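Local structure of taurine dioxygenase (Burkholderia ambifaria, 5VN6) at residues His106-Trp111 against Met279-Ile284; Ser161-Phe166 against Asp173-Leu178. The protein probably oxidises taurine as a TfdA-family, non-haem iron and 2-oxoglutarate-dependent dioxygenase, modelled here with magnesium in the metal site. All blocks are in the same frame, centred on the assembly; numbering follows the deposited sequence.

Contact 1 (His106-Trp111 against Met279-Ile284); sequences HSDASW and MERAGI. With MG (magnesium ion), chain C.
Asp108 OD1 binds the magnesium ion at 2.3 Å, while the other carboxylate oxygen, OD2, has a long electrostatic neighbour in Arg281 NH1 at 3.5 Å. This salt bridge is a matter of charge without a hydrogen bond, since OD2 sits far off the plane in which the guanidinium N-H groups point. The carboxylate and guanidinium planes stand 87° apart. Even so, the positive group probably steadies the half of the carboxylate that does not bind the metal. The two side chains reach toward each other from opposite directions, that of Arg281 bent at chi3 (-64°). His106 NE2 holds the metal at 2.4 Å, its CG set between the backbone N and the carbonyl carbon (chi1 65°), and His266 completes the triad of protein ligands. This is the HxD...H facial triad of the family, where iron would be expected in the working enzyme. A type II turn from Ser107 to Ser110 follows His106 directly, and Asn261 receives the backbone N-H of Asp108. The ligand loop comes after strand 87-91 and before strand 118-125; Arg281 rises from strand 278-284, which runs between those same two strands in the mixed sheet, and its side chain also rests on Cys119 and Leu121.

Contact 2 (Ser161-Phe166 against Asp173-Leu178); sequences SIEASF and DKRLAL
Glu163 and Arg175 meet where a short turn after strand 157-160 packs against helix 172-181. An ST motif shapes that turn: Ser161 OG accepts the backbone N-H of Ala164 at 2.9 Å, with an N-H...O angle of 157°. Ser165 OG reaches back to Ser161 O in the carbonyl plane, on a lone pair, so one serine at each end braces the bend.

The apolar part lies on the inner side, around the buried Ile162. Ile162 CG2 sits 4.0 Å from Leu178 CG, and Leu178 CD2 meets both CG1 and CG2 of the isoleucine; the two side chains cross at about a right angle. Leu178 points at the turn, its CG anti to the backbone N (chi1 -177°), which carries the branched end onto Ile162.

The more exposed side of the contact is polar, and closely packed along the stems: the extended chain of Glu163 passes obliquely over the aliphatic part of Arg175, CG to CG at 3.8 Å, before the charged ends pair. Its looseness shows instead in the exposed Leu176, which lies alongside the glutamate and brings CD2 near OE2, and in the poor angle of the bond between the charged ends. Glu163 OE1 turns to Lys179, one helical turn beyond Arg175, so the carboxylate bridges two basic residues of the same helix. Arg175 bends at chi3 (67°), which swings its guanidinium back to the acid. There Glu163 OE2 lies at the guanidinium edge, near its plane, and takes a weak hydrogen bond within a salt bridge from Arg175 NH1 at 2.8 Å.

After the N-terminal strands and helices and strand 87-91, the chain reaches the metal-ligand loop 106-111, runs through strands 118-125 and 133-137, and leaves strand 157-160 into segment 161-166. Contact 2 closes a short loop there: six residues separate 161-166 from 173-178, the last of them already in helix 172-181. Contact 1 closes much later, when strand 278-284 returns to the mixed sheet, so contact 2 is nested inside its 167-residue loop. Their centres lie 18 Å apart, yet they touch: Trp111 CZ2 packs on Ile162 CD1 at 3.5 Å. Through that pair the peripheral helix and its turn are tied to the metal-ligand loop and, by the long Asp108-Arg281 salt bridge, more loosely to the mixed sheet.

Contact 1 (His106-Trp111 against Met279-Ile284)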
loop_
_atom_site.group_PDB
_atom_site.type_symbol
_atom_site.label_atom_id
_atom_site.label_comp_id
_atom_site.label_asym_id
_atom_site.label_seq_id
_atom_site.Cartn_x
_atom_site.Cartn_y
_atom_site.Cartn_z
ATOM N N HIS A 106 4.474 7.671 8.008
ATOM C CA HIS A 106 4.743 8.733 8.957
ATOM C C HIS A 106 4.222 10.062 8.442
ATOM O O HIS A 106 4.118 10.303 7.235
ATOM C CB HIS A 106 6.257 8.855 9.272
ATOM C CG HIS A 106 7.097 9.277 8.106
ATOM N ND1 HIS A 106 7.392 8.436 7.049
ATOM C CD2 HIS A 106 7.725 10.448 7.841
ATOM C CE1 HIS A 106 8.153 9.077 6.178
ATOM N NE2 HIS A 106 8.376 10.297 6.638
ATOM N N SER A 107 3.912 10.931 9.385
ATOM C CA SER A 107 3.716 12.344 9.113
ATOM C C SER A 107 4.998 13.058 9.509
ATOM O O SER A 107 5.470 12.896 10.643
ATOM C CB SER A 107 2.521 12.893 9.895
ATOM O OG SER A 107 2.305 14.249 9.570
ATOM N N ASP A 108 5.571 13.819 8.572
ATOM C CA ASP A 108 6.899 14.405 8.769
ATOM C C ASP A 108 7.028 15.138 10.101
ATOM O O ASP A 108 6.214 16.012 10.429
ATOM C CB ASP A 108 7.227 15.361 7.619
ATOM C CG ASP A 108 8.030 14.689 6.520
ATOM O OD1 ASP A 108 8.491 13.542 6.729
ATOM O OD2 ASP A 108 8.177 15.296 5.436
ATOM N N ALA A 109 8.050 14.740 10.873
ATOM C CA ALA A 109 8.486 15.437 12.083
ATOM C C ALA A 109 7.336 15.701 13.052
ATOM O O ALA A 109 7.268 16.753 13.689
ATOM C CB ALA A 109 9.201 16.747 11.737
ATOM N N SER A 110 6.416 14.744 13.166
ATOM C CA SER A 110 5.400 14.859 14.203
ATOM C C SER A 110 5.997 14.733 15.601
ATOM O O SER A 110 5.290 14.982 16.587
ATOM C CB SER A 110 4.300 13.805 13.966
ATOM O OG SER A 110 4.786 12.499 14.230
ATOM N N TRP A 111 7.272 14.316 15.713
ATOM C CA TRP A 111 7.980 14.318 16.989
ATOM C C TRP A 111 8.380 15.725 17.422
ATOM O O TRP A 111 8.998 15.866 18.480
ATOM C CB TRP A 111 9.240 13.441 16.916
ATOM C CG TRP A 111 10.072 13.695 15.684
ATOM C CD1 TRP A 111 10.041 12.983 14.512
ATOM C CD2 TRP A 111 11.048 14.731 15.496
ATOM N NE1 TRP A 111 10.935 13.512 13.611
ATOM C CE2 TRP A 111 11.563 14.586 14.186
ATOM C CE3 TRP A 111 11.544 15.764 16.310
ATOM C CZ2 TRP A 111 12.542 15.439 13.666
ATOM C CZ3 TRP A 111 12.517 16.616 15.786
ATOM C CH2 TRP A 111 12.999 16.452 14.472
ATOM N N MET A 279 17.251 14.119 -4.781
ATOM C CA MET A 279 16.024 14.865 -4.534
ATOM C C MET A 279 16.372 16.187 -3.862
ATOM O O MET A 279 17.429 16.332 -3.242
ATOM C CB MET A 279 15.042 14.085 -3.635
ATOM C CG MET A 279 14.924 12.612 -3.955
ATOM S SD MET A 279 13.819 12.269 -5.337
ATOM C CE MET A 279 12.218 12.764 -4.716
ATOM N N GLU A 280 15.474 17.161 -3.998
ATOM C CA GLU A 280 15.610 18.429 -3.295
ATOM C C GLU A 280 14.241 18.811 -2.757
ATOM O O GLU A 280 13.246 18.751 -3.485
ATOM C CB GLU A 280 16.173 19.524 -4.212
ATOM C CG GLU A 280 17.605 19.236 -4.683
ATOM C CD GLU A 280 18.212 20.332 -5.561
ATOM O OE1 GLU A 280 17.545 21.357 -5.809
ATOM O OE2 GLU A 280 19.364 20.156 -6.013
ATOM N N ARG A 281 14.188 19.199 -1.486
ATOM C CA ARG A 281 12.918 19.510 -0.845
ATOM C C ARG A 281 12.977 20.884 -0.185
ATOM O O ARG A 281 14.054 21.401 0.139
ATOM C CB ARG A 281 12.521 18.433 0.179
ATOM C CG ARG A 281 13.405 18.335 1.411
ATOM C CD ARG A 281 12.973 17.166 2.308
ATOM N NE ARG A 281 11.625 17.325 2.857
ATOM C CZ ARG A 281 11.345 17.990 3.977
ATOM N NH1 ARG A 281 10.091 18.077 4.403
ATOM N NH2 ARG A 281 12.319 18.570 4.671
ATOM N N ALA A 282 11.803 21.496 -0.050
ATOM C CA ALA A 282 11.634 22.742 0.691
ATOM C C ALA A 282 10.487 22.530 1.663
ATOM O O ALA A 282 9.339 22.355 1.238
ATOM C CB ALA A 282 11.358 23.918 -0.242
ATOM N N GLY A 283 10.799 22.510 2.959
ATOM C CA GLY A 283 9.792 22.278 3.987
ATOM C C GLY A 283 9.224 23.601 4.486
ATOM O O GLY A 283 9.932 24.604 4.575
ATOM N N ILE A 284 7.927 23.593 4.790
ATOM C CA ILE A 284 7.192 24.786 5.200
ATOM C C ILE A 284 6.844 24.654 6.676
ATOM O O ILE A 284 6.364 23.599 7.117
ATOM C CB ILE A 284 5.922 25.001 4.351
ATOM C CG1 ILE A 284 6.278 25.162 2.868
ATOM C CG2 ILE A 284 5.129 26.213 4.855
ATOM C CD1 ILE A 284 5.321 24.420 1.910
HETATM MG MG MG C . 9.282 12.012 5.270
#

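Contact 2 (Ser161-Phe166 against Asp173-Leu178)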
loop_
_atom_site.group_PDB
_atom_site.type_symbol
_atom_site.label_atom_id
_atom_site.label_comp_id
_atom_site.label_asym_id
_atom_site.label_seq_id
_atom_site.Cartn_x
_atom_site.Cartn_y
_atom_site.Cartn_z
ATOM N N SER A 161 8.149 10.461 19.211
ATOM C CA SER A 161 9.495 10.456 19.765
ATOM C C SER A 161 10.540 10.381 18.665
ATOM O O SER A 161 10.511 9.468 17.839
ATOM C CB SER A 161 9.676 9.279 20.737
ATOM O OG SER A 161 11.040 9.099 21.045
ATOM N N ILE A 162 11.492 11.315 18.680
ATOM C CA ILE A 162 12.637 11.112 17.806
ATOM C C ILE A 162 13.629 10.179 18.486
ATOM O O ILE A 162 14.383 9.464 17.807
ATOM C CB ILE A 162 13.291 12.447 17.404
ATOM C CG1 ILE A 162 14.267 12.216 16.249
ATOM C CG2 ILE A 162 14.060 13.057 18.579
ATOM C CD1 ILE A 162 14.775 13.481 15.610
ATOM N N GLU A 163 13.623 10.152 19.826
ATOM C CA GLU A 163 14.492 9.248 20.572
ATOM C C GLU A 163 14.331 7.803 20.115
ATOM O O GLU A 163 15.322 7.095 19.901
ATOM C CB GLU A 163 14.204 9.341 22.074
ATOM C CG GLU A 163 14.952 8.263 22.827
ATOM C CD GLU A 163 14.649 8.196 24.305
ATOM O OE1 GLU A 163 13.494 8.412 24.713
ATOM O OE2 GLU A 163 15.594 7.925 25.064
ATOM N N ALA A 164 13.081 7.339 19.997
ATOM C CA ALA A 164 12.789 5.939 19.719
ATOM C C ALA A 164 12.809 5.600 18.233
ATOM O O ALA A 164 12.698 4.416 17.878
ATOM C CB ALA A 164 11.431 5.550 20.325
ATOM N N SER A 165 12.933 6.590 17.356
ATOM C CA SER A 165 13.051 6.289 15.935
ATOM C C SER A 165 14.484 6.565 15.482
ATOM O O SER A 165 15.299 5.638 15.411
ATOM C CB SER A 165 12.026 7.090 15.118
ATOM O OG SER A 165 12.025 8.466 15.489
ATOM N N PHE A 166 14.810 7.829 15.189
ATOM C CA PHE A 166 16.144 8.168 14.686
ATOM C C PHE A 166 17.229 7.951 15.741
ATOM O O PHE A 166 18.353 7.551 15.414
ATOM C CB PHE A 166 16.171 9.615 14.183
ATOM C CG PHE A 166 15.466 9.809 12.874
ATOM C CD1 PHE A 166 14.089 9.984 12.830
ATOM C CD2 PHE A 166 16.173 9.783 11.677
ATOM C CE1 PHE A 166 13.425 10.159 11.622
ATOM C CE2 PHE A 166 15.513 9.951 10.460
ATOM C CZ PHE A 166 14.134 10.139 10.436
ATOM N N ASP A 173 24.721 7.830 24.653
ATOM C CA ASP A 173 24.908 9.241 24.975
ATOM C C ASP A 173 24.389 10.143 23.866
ATOM O O ASP A 173 23.785 11.184 24.146
ATOM C CB ASP A 173 26.379 9.530 25.272
ATOM C CG ASP A 173 26.846 8.862 26.545
ATOM O OD1 ASP A 173 25.991 8.295 27.258
ATOM O OD2 ASP A 173 28.060 8.914 26.838
ATOM N N LYS A 174 24.635 9.783 22.602
ATOM C CA LYS A 174 24.062 10.566 21.513
ATOM C C LYS A 174 22.541 10.446 21.492
ATOM O O LYS A 174 21.839 11.424 21.205
ATOM C CB LYS A 174 24.657 10.134 20.171
ATOM N N ARG A 175 22.002 9.269 21.829
ATOM C CA ARG A 175 20.548 9.137 21.840
ATOM C C ARG A 175 19.924 10.031 22.911
ATOM O O ARG A 175 18.924 10.714 22.658
ATOM C CB ARG A 175 20.133 7.674 22.045
ATOM C CG ARG A 175 18.632 7.514 22.359
ATOM C CD ARG A 175 18.113 6.076 22.172
ATOM N NE ARG A 175 18.669 5.101 23.131
ATOM C CZ ARG A 175 18.338 5.024 24.421
ATOM N NH1 ARG A 175 17.484 5.891 24.947
ATOM N NH2 ARG A 175 18.871 4.085 25.193
ATOM N N LEU A 176 20.505 10.044 24.116
ATOM C CA LEU A 176 19.928 10.842 25.195
ATOM C C LEU A 176 20.085 12.339 24.937
ATOM O O LEU A 176 19.176 13.121 25.241
ATOM C CB LEU A 176 20.547 10.440 26.536
ATOM C CG LEU A 176 20.255 9.031 27.060
ATOM C CD1 LEU A 176 20.711 8.908 28.515
ATOM C CD2 LEU A 176 18.767 8.689 26.939
ATOM N N ALA A 177 21.231 12.757 24.384
ATOM C CA ALA A 177 21.399 14.156 23.991
ATOM C C ALA A 177 20.361 14.559 22.951
ATOM O O ALA A 177 19.755 15.634 23.044
ATOM C CB ALA A 177 22.812 14.389 23.447
ATOM N N LEU A 178 20.139 13.704 21.954
ATOM C CA LEU A 178 19.099 13.980 20.970
ATOM C C LEU A 178 17.743 14.145 21.645
ATOM O O LEU A 178 16.968 15.045 21.298
ATOM C CB LEU A 178 19.059 12.861 19.937
ATOM C CG LEU A 178 18.057 13.069 18.802
ATOM C CD1 LEU A 178 18.576 14.173 17.886
ATOM C CD2 LEU A 178 17.865 11.766 18.053
#